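GST N-terminal domain-containing protein (Pseudomonas syringae pv. tomato, PDB 3IC8) is of unknown function but, being glutathione S-transferase-like with a thioredoxin-type N-terminal domain, may bind glutathione. Local coordinates at residues A[38-43]-A[49-54]. Numbering follows the deposited sequence.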
loop_
_atom_site.group_PDB
_atom_site.type_symbol
_atom_site.label_atom_id
_atom_site.label_comp_id
_atom_site.label_asym_id
_atom_site.label_seq_id
_atom_site.Cartn_x
_atom_site.Cartn_y
_atom_site.Cartn_z
HETATM N N MSE A 38 -1.665 32.860 23.076
HETATM C CA MSE A 38 -1.963 34.240 22.727
HETATM C C MSE A 38 -0.855 35.157 23.143
HETATM O O MSE A 38 -0.081 34.856 24.017
HETATM C CB MSE A 38 -3.215 34.749 23.395
HETATM C CG MSE A 38 -4.470 34.204 22.868
HETATM SE SE MSE A 38 -4.749 34.487 21.038
HETATM C CE MSE A 38 -4.772 32.655 20.581
ATOM N N PRO A 39 -0.805 36.313 22.538
ATOM C CA PRO A 39 -1.561 36.590 21.350
ATOM C C PRO A 39 -0.623 36.115 20.275
ATOM O O PRO A 39 0.382 35.506 20.605
ATOM C CB PRO A 39 -1.650 38.103 21.381
ATOM C CG PRO A 39 -0.442 38.535 22.139
ATOM C CD PRO A 39 0.218 37.335 22.718
ATOM N N LYS A 40 -0.905 36.368 19.020
ATOM C CA LYS A 40 -0.012 35.872 18.006
ATOM C C LYS A 40 0.394 37.020 17.139
ATOM O O LYS A 40 -0.143 37.229 16.088
ATOM C CB LYS A 40 -0.699 34.807 17.185
ATOM C CG LYS A 40 -1.250 33.674 17.981
ATOM C CD LYS A 40 -2.150 32.809 17.162
ATOM C CE LYS A 40 -2.996 31.933 18.028
ATOM N NZ LYS A 40 -2.896 30.514 17.650
ATOM N N PRO A 41 1.345 37.782 17.632
ATOM C CA PRO A 41 1.733 39.069 17.068
ATOM C C PRO A 41 2.299 39.027 15.665
ATOM O O PRO A 41 1.939 39.850 14.870
ATOM C CB PRO A 41 2.779 39.557 18.048
ATOM C CG PRO A 41 3.165 38.368 18.810
ATOM C CD PRO A 41 1.998 37.537 18.912
ATOM N N ASP A 42 3.161 38.085 15.365
ATOM C CA ASP A 42 3.619 37.930 14.011
ATOM C C ASP A 42 2.485 37.562 13.075
ATOM O O ASP A 42 2.473 37.968 11.945
ATOM C CB ASP A 42 4.780 36.955 13.916
ATOM C CG ASP A 42 5.984 37.426 14.678
ATOM O OD1 ASP A 42 5.829 38.367 15.453
ATOM O OD2 ASP A 42 7.076 36.866 14.517
ATOM N N LEU A 43 1.534 36.777 13.533
ATOM C CA LEU A 43 0.376 36.501 12.730
ATOM C C LEU A 43 -0.528 37.687 12.481
ATOM O O LEU A 43 -0.855 37.973 11.361
ATOM C CB LEU A 43 -0.405 35.399 13.392
ATOM C CG LEU A 43 -1.330 34.499 12.607
ATOM C CD1 LEU A 43 -2.714 34.806 12.950
ATOM C CD2 LEU A 43 -1.116 34.573 11.153
ATOM N N GLY A 49 -5.330 40.929 12.928
ATOM C CA GLY A 49 -6.034 40.349 14.040
ATOM C C GLY A 49 -6.957 39.174 13.834
ATOM O O GLY A 49 -7.378 38.600 14.795
ATOM N N TYR A 50 -7.212 38.766 12.609
ATOM C CA TYR A 50 -7.901 37.527 12.409
ATOM C C TYR A 50 -6.932 36.461 12.836
ATOM O O TYR A 50 -5.797 36.465 12.441
ATOM C CB TYR A 50 -8.232 37.360 10.943
ATOM C CG TYR A 50 -8.960 36.095 10.602
ATOM C CD1 TYR A 50 -10.307 35.986 10.799
ATOM C CD2 TYR A 50 -8.301 35.024 10.065
ATOM C CE1 TYR A 50 -10.964 34.869 10.497
ATOM C CE2 TYR A 50 -8.957 33.898 9.752
ATOM C CZ TYR A 50 -10.298 33.820 9.967
ATOM O OH TYR A 50 -10.961 32.670 9.657
ATOM N N ARG A 51 -7.371 35.552 13.675
ATOM C CA ARG A 51 -6.471 34.541 14.156
ATOM C C ARG A 51 -6.858 33.112 13.932
ATOM O O ARG A 51 -6.321 32.253 14.565
ATOM C CB ARG A 51 -6.129 34.772 15.607
ATOM C CG ARG A 51 -5.352 36.010 15.812
ATOM C CD ARG A 51 -4.769 36.047 17.153
ATOM N NE ARG A 51 -5.776 36.257 18.164
ATOM C CZ ARG A 51 -6.143 37.442 18.604
ATOM N NH1 ARG A 51 -5.598 38.536 18.125
ATOM N NH2 ARG A 51 -7.063 37.519 19.530
ATOM N N LYS A 52 -7.784 32.842 13.047
ATOM C CA LYS A 52 -8.102 31.471 12.779
ATOM C C LYS A 52 -7.248 30.986 11.632
ATOM O O LYS A 52 -7.200 31.585 10.598
ATOM C CB LYS A 52 -9.568 31.318 12.461
ATOM C CG LYS A 52 -10.086 29.972 12.778
ATOM C CD LYS A 52 -10.467 29.224 11.527
ATOM C CE LYS A 52 -11.950 29.066 11.428
ATOM N NZ LYS A 52 -12.371 27.683 11.709
ATOM N N THR A 53 -6.567 29.889 11.838
ATOM C CA THR A 53 -5.600 29.412 10.908
ATOM C C THR A 53 -6.055 28.029 10.616
ATOM O O THR A 53 -6.866 27.529 11.317
ATOM C CB THR A 53 -4.241 29.395 11.529
ATOM O OG1 THR A 53 -4.300 28.705 12.762
ATOM C CG2 THR A 53 -3.807 30.771 11.808
ATOM N N PRO A 54 -5.599 27.421 9.545
ATOM C CA PRO A 54 -4.496 27.905 8.743
ATOM C C PRO A 54 -4.765 29.102 7.866
ATOM O O PRO A 54 -5.865 29.339 7.470
ATOM C CB PRO A 54 -4.168 26.703 7.896
ATOM C CG PRO A 54 -4.659 25.613 8.612
ATOM C CD PRO A 54 -5.896 26.039 9.218
#
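Leu43 and Arg51 bring the two backbones nearest, their CA atoms 7.3 Å apart, where the first turn of helix 41-47 faces the irregular chain that leaves it for strand 55-58. Lys40 is the N-cap residue of that helix, and Pro41 suits the first turn, where a missing N-H costs nothing. Gly49 has phi 105°; at its backbone angles a CB would press on the carbonyl O of the residue before, so glycine suits the position.

Arg51 contributes the most surface of any residue, through CG and CD and through its guanidinium. Leu43 CD1 lies 4.1 Å from Arg51 CG; the same methyl reaches Tyr50 O at 3.5 Å and Thr53 CG2 at 4.3 Å, and a branched aliphatic residue suits this buried place. Further out, Lys40 CD passes Arg51 CD at 4.2 Å, methylene against methylene, while the lysine chain, extended as far as CE and bent at chi4, brings NZ to a hydrogen bond with Pro35 O. The selenomethionine Met38 bends at chi2 (-58°), which folds SE back to within 3.5 Å of Arg51 NE, obliquely to the guanidinium.

Tyr50 O accepts a hydrogen bond from Thr47 OG1, and Arg51 N gives one to Glu270 OE1. Pro54, after a cis peptide bond, packs on strand 4-8; a cis-proline here is a hallmark of the thioredoxin fold and, in glutathione transferases, borders the glutathione site. Nonpolar packing and the selenium approach thus join the helix start to the loop, while the lysine's polar tie lies outside the contact, at Pro35.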